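Local structure of putative histidine protein kinase (Rhodobacter sphaeroides, 3KYJ) at residues E38-A41 with A42-P46; G45-F48 with R49-T53; E74-I77 with G78-R81; V85-D88 with G89-E93; E122-M125 with D126-S130. The protein probably relays sensory signals from chemoreceptors to the flagellar motors as a CheA-type histidine kinase, of which this chain is the histidine phosphotransfer (Hpt) domain. All blocks are in the same frame, centred on the assembly; numbering follows the deposited sequence.

Contact 1 of 5, residues E38-A41 with A42-P46. With NA (sodium ion), chain C.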
loop_
_atom_site.group_PDB
_atom_site.type_symbol
_atom_site.label_atom_id
_atom_site.label_comp_id
_atom_site.label_asym_id
_atom_site.label_seq_id
_atom_site.Cartn_x
_atom_site.Cartn_y
_atom_site.Cartn_z
ATOM N N GLU A 38 4.511 -26.580 -5.896
ATOM C CA GLU A 38 3.435 -25.922 -6.618
ATOM C C GLU A 38 4.045 -24.936 -7.598
ATOM O O GLU A 38 5.182 -24.537 -7.458
ATOM C CB GLU A 38 2.464 -25.217 -5.660
ATOM C CG GLU A 38 1.826 -26.210 -4.699
ATOM C CD GLU A 38 0.611 -25.677 -3.998
ATOM O OE1 GLU A 38 0.137 -24.578 -4.345
ATOM O OE2 GLU A 38 0.124 -26.372 -3.093
ATOM N N ASP A 39 3.267 -24.535 -8.585
ATOM C CA ASP A 39 3.763 -23.714 -9.655
ATOM C C ASP A 39 3.816 -22.222 -9.310
ATOM O O ASP A 39 2.918 -21.657 -8.663
ATOM C CB ASP A 39 2.873 -23.947 -10.875
ATOM C CG ASP A 39 3.510 -23.483 -12.145
ATOM O OD1 ASP A 39 3.953 -24.311 -12.970
ATOM O OD2 ASP A 39 3.593 -22.264 -12.334
ATOM N N ALA A 40 4.902 -21.586 -9.734
ATOM C CA ALA A 40 5.067 -20.139 -9.603
ATOM C C ALA A 40 3.886 -19.324 -10.120
ATOM O O ALA A 40 3.580 -18.262 -9.592
ATOM C CB ALA A 40 6.335 -19.705 -10.303
ATOM N N ALA A 41 3.192 -19.818 -11.138
ATOM C CA ALA A 41 2.088 -19.088 -11.736
ATOM C C ALA A 41 1.017 -18.768 -10.704
ATOM O O ALA A 41 0.373 -17.747 -10.790
ATOM C CB ALA A 41 1.485 -19.878 -12.914
ATOM N N ALA A 42 0.817 -19.665 -9.745
ATOM C CA ALA A 42 -0.226 -19.501 -8.733
ATOM C C ALA A 42 0.219 -18.661 -7.541
ATOM O O ALA A 42 -0.609 -18.216 -6.751
ATOM C CB ALA A 42 -0.691 -20.877 -8.234
ATOM N N HIS A 43 1.522 -18.459 -7.407
ATOM C CA HIS A 43 2.045 -17.923 -6.146
ATOM C C HIS A 43 2.829 -16.627 -6.242
ATOM O O HIS A 43 2.952 -15.934 -5.234
ATOM C CB HIS A 43 2.880 -18.985 -5.452
ATOM C CG HIS A 43 2.067 -20.142 -4.987
ATOM N ND1 HIS A 43 1.171 -20.040 -3.944
ATOM C CD2 HIS A 43 1.932 -21.395 -5.484
ATOM C CE1 HIS A 43 0.553 -21.199 -3.787
ATOM N NE2 HIS A 43 0.994 -22.034 -4.710
ATOM N N VAL A 44 3.357 -16.267 -7.412
ATOM C CA VAL A 44 4.188 -15.057 -7.487
ATOM C C VAL A 44 3.354 -13.786 -7.241
ATOM O O VAL A 44 3.811 -12.860 -6.583
ATOM C CB VAL A 44 5.003 -15.020 -8.815
ATOM C CG1 VAL A 44 5.686 -13.664 -9.041
ATOM C CG2 VAL A 44 6.058 -16.120 -8.786
ATOM N N GLY A 45 2.119 -13.755 -7.726
ATOM C CA GLY A 45 1.239 -12.630 -7.467
ATOM C C GLY A 45 0.922 -12.452 -5.995
ATOM O O GLY A 45 1.143 -11.377 -5.443
ATOM N N PRO A 46 0.419 -13.503 -5.337
ATOM C CA PRO A 46 0.151 -13.429 -3.901
ATOM C C PRO A 46 1.392 -13.063 -3.098
ATOM O O PRO A 46 1.305 -12.299 -2.147
ATOM C CB PRO A 46 -0.346 -14.838 -3.567
ATOM C CG PRO A 46 -1.005 -15.326 -4.861
ATOM C CD PRO A 46 -0.192 -14.700 -5.961
HETATM NA NA NA C . 5.061 -22.387 -14.014
HETATM O O HOH W 1 0.487 -15.358 -9.495
#
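His43, in the first turns of helix 40-60, reaches back to Glu38 in the loop that leads into the helix. Its CB and CG run past Asp39 O at 4.2 and 4.1 Å. A chi1 of -67° sets CG anti to the residue's own carbonyl carbon, and this swings the imidazole back to the loop. CD2 then passes 3.3 Å from Asp39 O, which lies at the ring edge, and at the tip NE2 donates to Glu38 OE1 over 2.7 Å. The acceptor lies in the ring plane, yet it is met on its anti side and 32° out of the carboxylate plane, and the two flat groups are turned 46° apart. Glu38 CB, 3.6 Å from His43 NE2, rests against the same end of the ring. A phenylalanine here would probably leave the Glu38 carboxylate without its mate and free to turn.

Asp39 suits the N-cap because its short carboxylate can fold back on the helix: OD2 accepts from Ala41 N at 2.8 Å through its anti lone pair. Both oxygens bind the sodium ion, OD2 at 2.2 Å and OD1 at 2.5 Å. Ala40 O accepts from both His43 N and Val44 N, while a water joins Ala41 O to Gly45 N where the direct bond is missing. Such an aspartate N-cap is typical of helix starts, here followed by a kink at Gly45 and Pro46.

Contact 2 of 5, residues G45-F48 with R49-T53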
loop_
_atom_site.group_PDB
_atom_site.type_symbol
_atom_site.label_atom_id
_atom_site.label_comp_id
_atom_site.label_asym_id
_atom_site.label_seq_id
_atom_site.Cartn_x
_atom_site.Cartn_y
_atom_site.Cartn_z
ATOM N N GLY A 45 2.119 -13.755 -7.726
ATOM C CA GLY A 45 1.239 -12.630 -7.467
ATOM C C GLY A 45 0.922 -12.452 -5.995
ATOM O O GLY A 45 1.143 -11.377 -5.443
ATOM N N PRO A 46 0.419 -13.503 -5.337
ATOM C CA PRO A 46 0.151 -13.429 -3.901
ATOM C C PRO A 46 1.392 -13.063 -3.098
ATOM O O PRO A 46 1.305 -12.299 -2.147
ATOM C CB PRO A 46 -0.346 -14.838 -3.567
ATOM C CG PRO A 46 -1.005 -15.326 -4.861
ATOM C CD PRO A 46 -0.192 -14.700 -5.961
ATOM N N LEU A 47 2.537 -13.613 -3.477
ATOM C CA LEU A 47 3.783 -13.327 -2.788
ATOM C C LEU A 47 4.147 -11.838 -2.920
ATOM O O LEU A 47 4.447 -11.170 -1.923
ATOM C CB LEU A 47 4.874 -14.235 -3.360
ATOM C CG LEU A 47 6.284 -13.937 -2.871
ATOM C CD1 LEU A 47 6.409 -14.103 -1.348
ATOM C CD2 LEU A 47 7.254 -14.877 -3.567
ATOM N N PHE A 48 4.084 -11.309 -4.135
ATOM C CA PHE A 48 4.360 -9.913 -4.370
ATOM C C PHE A 48 3.423 -9.037 -3.555
ATOM O O PHE A 48 3.867 -8.093 -2.888
ATOM C CB PHE A 48 4.225 -9.556 -5.863
ATOM C CG PHE A 48 4.616 -8.129 -6.170
ATOM C CD1 PHE A 48 5.901 -7.834 -6.613
ATOM C CD2 PHE A 48 3.720 -7.107 -6.005
ATOM C CE1 PHE A 48 6.283 -6.542 -6.890
ATOM C CE2 PHE A 48 4.104 -5.788 -6.261
ATOM C CZ PHE A 48 5.385 -5.521 -6.709
ATOM N N ARG A 49 2.125 -9.326 -3.609
ATOM C CA ARG A 49 1.162 -8.489 -2.898
ATOM C C ARG A 49 1.404 -8.483 -1.388
ATOM O O ARG A 49 1.286 -7.436 -0.745
ATOM C CB ARG A 49 -0.264 -8.936 -3.238
ATOM C CG ARG A 49 -0.624 -8.600 -4.680
ATOM C CD ARG A 49 -2.107 -8.835 -4.991
ATOM N NE ARG A 49 -2.475 -10.246 -4.963
ATOM C CZ ARG A 49 -2.390 -11.089 -5.991
ATOM N NH1 ARG A 49 -1.891 -10.704 -7.156
ATOM N NH2 ARG A 49 -2.777 -12.339 -5.828
ATOM N N ALA A 50 1.759 -9.639 -0.832
ATOM C CA ALA A 50 2.007 -9.732 0.605
ATOM C C ALA A 50 3.205 -8.871 1.017
ATOM O O ALA A 50 3.137 -8.124 1.993
ATOM C CB ALA A 50 2.229 -11.165 0.992
ATOM N N VAL A 51 4.285 -8.962 0.263
ATOM C CA VAL A 51 5.487 -8.202 0.557
ATOM C C VAL A 51 5.220 -6.715 0.338
ATOM O O VAL A 51 5.613 -5.880 1.151
ATOM C CB VAL A 51 6.662 -8.699 -0.296
ATOM C CG1 VAL A 51 7.872 -7.801 -0.085
ATOM C CG2 VAL A 51 7.008 -10.127 0.126
ATOM N N HIS A 52 4.486 -6.387 -0.718
ATOM C CA HIS A 52 4.180 -4.999 -1.018
ATOM C C HIS A 52 3.341 -4.360 0.108
ATOM O O HIS A 52 3.568 -3.218 0.513
ATOM C CB HIS A 52 3.457 -4.915 -2.360
ATOM C CG HIS A 52 3.222 -3.515 -2.825
ATOM N ND1 HIS A 52 4.243 -2.690 -3.246
ATOM C CD2 HIS A 52 2.080 -2.793 -2.928
ATOM C CE1 HIS A 52 3.738 -1.518 -3.591
ATOM N NE2 HIS A 52 2.429 -1.555 -3.408
ATOM N N THR A 53 2.374 -5.111 0.619
ATOM C CA THR A 53 1.572 -4.660 1.737
ATOM C C THR A 53 2.445 -4.436 2.979
ATOM O O THR A 53 2.354 -3.403 3.668
ATOM C CB THR A 53 0.492 -5.698 2.049
ATOM O OG1 THR A 53 -0.470 -5.664 0.996
ATOM C CG2 THR A 53 -0.193 -5.404 3.390
#
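Gly45 O, Pro46 O, Leu47 O and Phe48 O accept in turn from the N-H groups of Arg49, Ala50, Val51 and His52, so regular alpha-helical bonding of 2.8 to 3.1 Å runs through the middle of helix 40-60.

Pro46 has no N-H for the turn before, in keeping with the kink there. Arg49 exploits this part of the backbone. Its chain bends at chi3 (-68°), folding the guanidinium back along the helix so that one face lies over Gly45 C and Pro46 N. NH2 comes 3.5 Å from Pro46 CD, the two side chains lying side by side. A glycine suits position 45, since a CB there would come too close to Arg49 NH1 as it now lies.

One turn further, Phe48 and His52 run alongside each other, both with CG anti to the backbone N. Their planes are only 17° apart, but the rings are slid so far, with centroids 5.8 Å apart, that they barely overlap; the nearest touch is Phe48 CE2 to His52 CB at 4.0 Å. Phe48 thus packs against the stem of His52 and leaves both ring nitrogens to outside partners: ND1 bonds Glu74 on helix 64-82, and NE2 an acidic side chain of the other protein in the assembly. On the buried side, Leu47 CD1 and Val51 CG2 meet at 4.3 Å, and both residues touch Ile77 and Met27.

His52 is the predicted phosphorylation site, and its setting, projecting from a bundle helix with a glutamate at ND1, is as in the phosphotransfer domains of CheA kinases.

Contact 3 of 5, residues E74-I77 with G78-R81; sequences EDLI and GLVR
The later half of helix 64-82, in the helical bundle of the Hpt domain, brings Leu76 against Leu79 and ties Glu74 to Gly78. Glu74 O accepts from Gly78 N at 2.8 Å, and Ile77 O from Arg81 N at 3.0 Å. Between them the bonding slackens: Asp75 O takes Leu79 N over 3.1 Å, but Leu76 O receives only weak bonds from Leu79 N and, at 3.5 Å, from Val80 N.

The leucines meet at their ends, CD1 of Leu76 lying 4.2 Å from CD1 of Leu79. In Leu79, CG stands anti to the carbonyl carbon (chi1 -70°), and CG is drawn back to within 3.5 Å of Asp75 O. Leucine suits both places: Leu76 packs on Leu128 and Ile132, and Leu79 on Cys135, so this face meets helix 122-135. Ile77 looks instead to helix 40-60, touching Leu47, Phe48 and Val51.

A CB on Gly78 would sit tight, 3.2 Å from Glu74 O, so glycine suits the turn. The polar residues straddle it: Glu74 OE2 makes a salt bridge with Lys55 while OE1 serves His52, and Arg81 folds back at chi3 to a cation-pi contact with Phe48. Lys55 is thus a second-shell residue that probably positions the glutamate. Such an amphipathic helix is typical of the Hpt bundle; the glutamate at the histidine belongs to the CheA type.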
loop_
_atom_site.group_PDB
_atom_site.type_symbol
_atom_site.label_atom_id
_atom_site.label_comp_id
_atom_site.label_asym_id
_atom_site.label_seq_id
_atom_site.Cartn_x
_atom_site.Cartn_y
_atom_site.Cartn_z
ATOM N N GLU A 74 10.877 -7.196 -2.517
ATOM C CA GLU A 74 9.936 -6.859 -3.582
ATOM C C GLU A 74 10.657 -6.734 -4.904
ATOM O O GLU A 74 10.146 -7.190 -5.939
ATOM C CB GLU A 74 9.191 -5.557 -3.246
ATOM C CG GLU A 74 8.036 -5.239 -4.175
ATOM C CD GLU A 74 7.465 -3.867 -3.905
ATOM O OE1 GLU A 74 6.591 -3.760 -3.036
ATOM O OE2 GLU A 74 7.904 -2.900 -4.547
ATOM N N ASP A 75 11.856 -6.147 -4.886
ATOM C CA ASP A 75 12.655 -6.039 -6.100
ATOM C C ASP A 75 12.952 -7.426 -6.680
ATOM O O ASP A 75 12.848 -7.636 -7.901
ATOM C CB ASP A 75 13.991 -5.353 -5.825
ATOM C CG ASP A 75 13.873 -3.841 -5.662
ATOM O OD1 ASP A 75 12.792 -3.247 -5.880
ATOM O OD2 ASP A 75 14.903 -3.254 -5.301
ATOM N N LEU A 76 13.331 -8.375 -5.819
ATOM C CA LEU A 76 13.701 -9.715 -6.290
ATOM C C LEU A 76 12.470 -10.413 -6.874
ATOM O O LEU A 76 12.522 -11.022 -7.961
ATOM C CB LEU A 76 14.300 -10.534 -5.141
ATOM C CG LEU A 76 14.698 -11.971 -5.476
ATOM C CD1 LEU A 76 15.628 -12.033 -6.689
ATOM C CD2 LEU A 76 15.344 -12.599 -4.257
ATOM N N ILE A 77 11.350 -10.331 -6.166
ATOM C CA ILE A 77 10.122 -10.948 -6.653
ATOM C C ILE A 77 9.695 -10.281 -7.966
ATOM O O ILE A 77 9.218 -10.948 -8.880
ATOM C CB ILE A 77 8.988 -10.821 -5.622
ATOM C CG1 ILE A 77 9.332 -11.571 -4.349
ATOM C CG2 ILE A 77 7.673 -11.320 -6.232
ATOM C CD1 ILE A 77 8.548 -11.088 -3.126
ATOM N N GLY A 78 9.884 -8.968 -8.076
ATOM C CA GLY A 78 9.594 -8.255 -9.310
ATOM C C GLY A 78 10.404 -8.719 -10.519
ATOM O O GLY A 78 9.913 -8.684 -11.650
ATOM N N LEU A 79 11.638 -9.163 -10.302
ATOM C CA LEU A 79 12.446 -9.687 -11.409
ATOM C C LEU A 79 11.805 -10.948 -11.977
ATOM O O LEU A 79 11.820 -11.170 -13.190
ATOM C CB LEU A 79 13.853 -10.043 -10.960
ATOM C CG LEU A 79 14.786 -8.892 -10.592
ATOM C CD1 LEU A 79 16.073 -9.479 -10.043
ATOM C CD2 LEU A 79 15.054 -8.013 -11.803
ATOM N N VAL A 80 11.283 -11.793 -11.096
ATOM C CA VAL A 80 10.532 -12.995 -11.517
ATOM C C VAL A 80 9.262 -12.591 -12.259
ATOM O O VAL A 80 8.963 -13.114 -13.336
ATOM C CB VAL A 80 10.163 -13.892 -10.315
ATOM C CG1 VAL A 80 9.310 -15.057 -10.770
ATOM C CG2 VAL A 80 11.415 -14.413 -9.633
ATOM N N ARG A 81 8.512 -11.653 -11.690
ATOM C CA ARG A 81 7.208 -11.311 -12.244
ATOM C C ARG A 81 7.341 -10.575 -13.580
ATOM O O ARG A 81 6.555 -10.823 -14.500
ATOM C CB ARG A 81 6.413 -10.460 -11.242
ATOM C CG ARG A 81 4.958 -10.255 -11.641
ATOM C CD ARG A 81 4.286 -9.221 -10.765
ATOM N NE ARG A 81 4.828 -7.889 -11.020
ATOM C CZ ARG A 81 4.449 -6.795 -10.372
ATOM N NH1 ARG A 81 3.524 -6.879 -9.434
ATOM N NH2 ARG A 81 4.989 -5.624 -10.669
#

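Contact 4 of 5, residues V85-D88 with G89-E93; sequences VPMD and GEIVE
The carboxylate of Asp88, the flat group that carries this contact, turns OD1 onto the opening turn of helix 89-112. Ile91 N approaches this oxygen nearly end-on and gives it a straight bond of 2.8 Å. Glu90 N is equally near, but its N-H points poorly and the bond is weak. A chi1 of 73° places CG between the backbone N and the carbonyl carbon, which curls the acid over the N-H groups it caps, while Asp88 O accepts from Val92 N at 3.2 Å. OD2 turns to Lys131 in a salt bridge, and Glu90 OE1 pairs with Arg134 and Lys131. An alanine in place of Asp88 would probably leave the N-H of Ile91 uncapped and Lys131 short of one anionic mate.

Met87, the centre of an inverse gamma turn, precedes the cap; in the modelled conformer it crosses Ile91 at about a right angle. Ile91 CD1 lies 3.5 Å from Pro86 O and 4.1 Å from Val85 CG1, so Ile91 spans from the cap back to the loop. Val85 and Ile91 lean on helices 64-82 and 122-135, Val92 touches Leu34 of helix 10-35, and Met87 touches Ala40, Val44 and Leu47 of helix 40-60.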
loop_
_atom_site.group_PDB
_atom_site.type_symbol
_atom_site.label_atom_id
_atom_site.label_comp_id
_atom_site.label_asym_id
_atom_site.label_seq_id
_atom_site.Cartn_x
_atom_site.Cartn_y
_atom_site.Cartn_z
ATOM N N VAL A 85 12.956 -13.741 -14.859
ATOM C CA VAL A 85 13.807 -14.560 -14.003
ATOM C C VAL A 85 13.002 -15.717 -13.384
ATOM O O VAL A 85 11.953 -15.505 -12.818
ATOM C CB VAL A 85 14.434 -13.673 -12.881
ATOM C CG1 VAL A 85 15.217 -14.509 -11.886
ATOM C CG2 VAL A 85 15.332 -12.636 -13.501
ATOM N N PRO A 86 13.474 -16.966 -13.526
ATOM C CA PRO A 86 12.729 -18.051 -12.875
ATOM C C PRO A 86 12.748 -17.988 -11.345
ATOM O O PRO A 86 13.735 -17.539 -10.740
ATOM C CB PRO A 86 13.467 -19.320 -13.352
ATOM C CG PRO A 86 14.191 -18.905 -14.573
ATOM C CD PRO A 86 14.593 -17.477 -14.330
ATOM N N MET A 87 11.639 -18.406 -10.754
ATOM C CA MET A 87 11.508 -18.490 -9.303
ATOM C C MET A 87 12.233 -19.746 -8.834
ATOM O O MET A 87 11.620 -20.760 -8.473
ATOM C CB MET A 87 10.025 -18.504 -8.898
ATOM C CG MET A 87 9.736 -18.655 -7.381
ATOM S SD MET A 87 10.418 -17.389 -6.283
ATOM C CE MET A 87 9.410 -15.951 -6.668
ATOM N N ASP A 88 13.560 -19.676 -8.852
ATOM C CA ASP A 88 14.361 -20.848 -8.539
ATOM C C ASP A 88 14.424 -21.129 -7.044
ATOM O O ASP A 88 13.940 -20.340 -6.216
ATOM C CB ASP A 88 15.763 -20.750 -9.180
ATOM C CG ASP A 88 16.674 -19.735 -8.502
ATOM O OD1 ASP A 88 16.587 -19.532 -7.277
ATOM O OD2 ASP A 88 17.505 -19.151 -9.230
ATOM N N GLY A 89 15.015 -22.260 -6.702
ATOM C CA GLY A 89 15.033 -22.738 -5.341
ATOM C C GLY A 89 15.777 -21.779 -4.424
ATOM O O GLY A 89 15.443 -21.671 -3.252
ATOM N N GLU A 90 16.768 -21.086 -4.969
ATOM C CA GLU A 90 17.542 -20.158 -4.167
ATOM C C GLU A 90 16.698 -18.932 -3.791
ATOM O O GLU A 90 16.764 -18.428 -2.652
ATOM C CB GLU A 90 18.824 -19.721 -4.876
ATOM C CG GLU A 90 19.684 -18.825 -3.983
ATOM C CD GLU A 90 21.016 -18.463 -4.607
ATOM O OE1 GLU A 90 21.179 -18.618 -5.833
ATOM O OE2 GLU A 90 21.896 -17.998 -3.859
ATOM N N ILE A 91 15.948 -18.416 -4.756
ATOM C CA ILE A 91 15.050 -17.293 -4.464
ATOM C C ILE A 91 14.083 -17.682 -3.359
ATOM O O ILE A 91 13.856 -16.905 -2.410
ATOM C CB ILE A 91 14.305 -16.813 -5.719
ATOM C CG1 ILE A 91 15.298 -16.260 -6.745
ATOM C CG2 ILE A 91 13.245 -15.798 -5.335
ATOM C CD1 ILE A 91 14.704 -15.602 -7.997
ATOM N N VAL A 92 13.489 -18.866 -3.468
ATOM C CA VAL A 92 12.511 -19.302 -2.482
ATOM C C VAL A 92 13.156 -19.367 -1.101
ATOM O O VAL A 92 12.596 -18.914 -0.112
ATOM C CB VAL A 92 11.850 -20.641 -2.888
ATOM C CG1 VAL A 92 11.003 -21.184 -1.753
ATOM C CG2 VAL A 92 11.025 -20.438 -4.154
ATOM N N GLU A 93 14.375 -19.893 -1.060
ATOM C CA GLU A 93 15.131 -20.035 0.175
ATOM C C GLU A 93 15.427 -18.687 0.856
ATOM O O GLU A 93 15.216 -18.514 2.063
ATOM C CB GLU A 93 16.458 -20.732 -0.162
ATOM C CG GLU A 93 17.471 -20.818 0.934
ATOM C CD GLU A 93 18.750 -21.481 0.450
ATOM O OE1 GLU A 93 18.663 -22.498 -0.280
ATOM O OE2 GLU A 93 19.840 -20.981 0.798
#

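Contact 5 of 5, residues E122-M125 with D126-S130; sequences EALM and DQLRS
Leu124 and Leu128, one turn apart near the start of helix 122-135, form the tightly packed half of this contact. Leu124 CG lies 3.8 Å from Leu128 CD1, and Leu124 CD1 is 3.9 Å from the same methyl, so one leucine branch nests against the fork of the other. In Leu124 chi1 of 168° puts CG anti to the backbone N, and this carries the fork forward along the helix to its neighbour. Both are buried: Leu124 touches Phe97 and Ala98, Leu128 touches Ile94 and Leu72, and branched apolar chains suit a seam between helices 64-82 and 89-112.

Met125 stands at the border. Its flexible chain bends at chi2 and chi3 and sets CE 3.6 Å from NH2 of Arg129, meeting the guanidinium obliquely, while its side chain, buried, touches Arg69 and Leu72. Arginine suits this place since its CB and CG pack over Met125 O, CG at 3.3 Å, and the extended chain carries the guanidinium on.

The solvent side is looser. Asp126 N bonds Glu122 O at 3.0 Å, and a water donates to the same oxygen at 2.6 Å and, weakly, to Asp126 OD1. The carboxylates of Glu122 and Asp126 remain 6.4 Å apart, from Glu122 OE1 to Asp126 OD2. Gln127 is intermediate, its CG beside Ala123 O and its side chain touching Phe97.

Acids in the opening turns probably interact well with the helix dipole. With leucines and methionine buried and acids and arginine exposed, the chemistry implies an amphipathic helix, fastened to the bundle by its apolar side.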
loop_
_atom_site.group_PDB
_atom_site.type_symbol
_atom_site.label_atom_id
_atom_site.label_comp_id
_atom_site.label_asym_id
_atom_site.label_seq_id
_atom_site.Cartn_x
_atom_site.Cartn_y
_atom_site.Cartn_z
ATOM N N GLU A 122 21.683 -7.372 8.348
ATOM C CA GLU A 122 22.639 -7.021 7.304
ATOM C C GLU A 122 22.972 -8.241 6.429
ATOM O O GLU A 122 23.177 -8.104 5.225
ATOM C CB GLU A 122 23.937 -6.464 7.914
ATOM C CG GLU A 122 23.825 -5.037 8.399
ATOM C CD GLU A 122 25.099 -4.531 9.071
ATOM O OE1 GLU A 122 26.212 -5.000 8.746
ATOM O OE2 GLU A 122 24.964 -3.632 9.900
ATOM N N ALA A 123 23.018 -9.428 7.020
ATOM C CA ALA A 123 23.311 -10.634 6.234
ATOM C C ALA A 123 22.225 -10.896 5.190
ATOM O O ALA A 123 22.512 -11.215 4.039
ATOM C CB ALA A 123 23.463 -11.841 7.149
ATOM N N LEU A 124 20.976 -10.734 5.600
ATOM C CA LEU A 124 19.870 -10.905 4.679
ATOM C C LEU A 124 20.009 -9.913 3.543
ATOM O O LEU A 124 19.783 -10.258 2.381
ATOM C CB LEU A 124 18.543 -10.697 5.400
ATOM C CG LEU A 124 17.333 -10.564 4.464
ATOM C CD1 LEU A 124 17.082 -11.855 3.671
ATOM C CD2 LEU A 124 16.096 -10.175 5.261
ATOM N N MET A 125 20.355 -8.664 3.862
ATOM C CA MET A 125 20.472 -7.665 2.824
ATOM C C MET A 125 21.561 -8.079 1.824
ATOM O O MET A 125 21.393 -7.963 0.627
ATOM C CB MET A 125 20.743 -6.275 3.418
ATOM C CG MET A 125 19.553 -5.703 4.231
ATOM S SD MET A 125 18.116 -5.385 3.194
ATOM C CE MET A 125 18.617 -3.840 2.425
ATOM N N ASP A 126 22.700 -8.536 2.329
ATOM C CA ASP A 126 23.748 -8.982 1.420
ATOM C C ASP A 126 23.275 -10.114 0.501
ATOM O O ASP A 126 23.592 -10.119 -0.689
ATOM C CB ASP A 126 24.980 -9.450 2.202
ATOM C CG ASP A 126 25.852 -8.308 2.698
ATOM O OD1 ASP A 126 25.677 -7.140 2.264
ATOM O OD2 ASP A 126 26.759 -8.597 3.510
ATOM N N GLN A 127 22.503 -11.052 1.051
ATOM C CA GLN A 127 22.031 -12.205 0.266
ATOM C C GLN A 127 21.062 -11.750 -0.806
ATOM O O GLN A 127 21.110 -12.189 -1.940
ATOM C CB GLN A 127 21.361 -13.229 1.176
ATOM C CG GLN A 127 22.321 -13.960 2.100
ATOM C CD GLN A 127 21.618 -14.896 3.061
ATOM O OE1 GLN A 127 20.560 -15.442 2.751
ATOM N NE2 GLN A 127 22.206 -15.088 4.237
ATOM N N LEU A 128 20.160 -10.856 -0.441
ATOM C CA LEU A 128 19.239 -10.328 -1.429
ATOM C C LEU A 128 19.998 -9.587 -2.527
ATOM O O LEU A 128 19.738 -9.802 -3.712
ATOM C CB LEU A 128 18.212 -9.410 -0.776
ATOM C CG LEU A 128 17.159 -10.098 0.087
ATOM C CD1 LEU A 128 16.536 -9.091 1.025
ATOM C CD2 LEU A 128 16.042 -10.766 -0.750
ATOM N N ARG A 129 20.968 -8.738 -2.152
ATOM C CA ARG A 129 21.661 -7.957 -3.159
ATOM C C ARG A 129 22.449 -8.878 -4.095
ATOM O O ARG A 129 22.519 -8.619 -5.285
ATOM C CB ARG A 129 22.615 -6.933 -2.520
ATOM C CG ARG A 129 21.913 -5.804 -1.806
ATOM C CD ARG A 129 22.912 -4.655 -1.479
ATOM N NE ARG A 129 22.405 -3.732 -0.447
ATOM C CZ ARG A 129 21.415 -2.868 -0.649
ATOM N NH1 ARG A 129 20.801 -2.795 -1.827
ATOM N NH2 ARG A 129 21.022 -2.078 0.329
ATOM N N SER A 130 23.036 -9.933 -3.530
ATOM C CA SER A 130 23.813 -10.907 -4.299
ATOM C C SER A 130 22.926 -11.653 -5.302
ATOM O O SER A 130 23.274 -11.748 -6.470
ATOM C CB SER A 130 24.452 -11.931 -3.361
ATOM O OG SER A 130 25.001 -13.008 -4.121
HETATM O O HOH W 2 24.383 -5.963 4.402
#

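Contacts 1 and 2 share Gly45 and Pro46 and follow one another along helix 40-60, from the sodium-bound cap to the predicted phosphorylation site, their centres about 11 Å apart. Contact 3 supplies a partner to that site from the next helix: His52 ND1 lies 2.6 Å from Glu74 OE1, probably hydrogen-bonded, and Phe48 CE2 lies 3.4 Å from Arg81 NH1. Contact 4 continues from contact 3, with Val85 N 3.3 Å from Leu79 O, and its loop touches contact 1, Met87 CB lying 4.1 Å from Ala40 CB. Contact 5 is the outlier, its centre about 20 Å from that of contact 2; it joins the rest through contact 3, where Leu128 CD2 is 4.0 Å from Leu76 CD2.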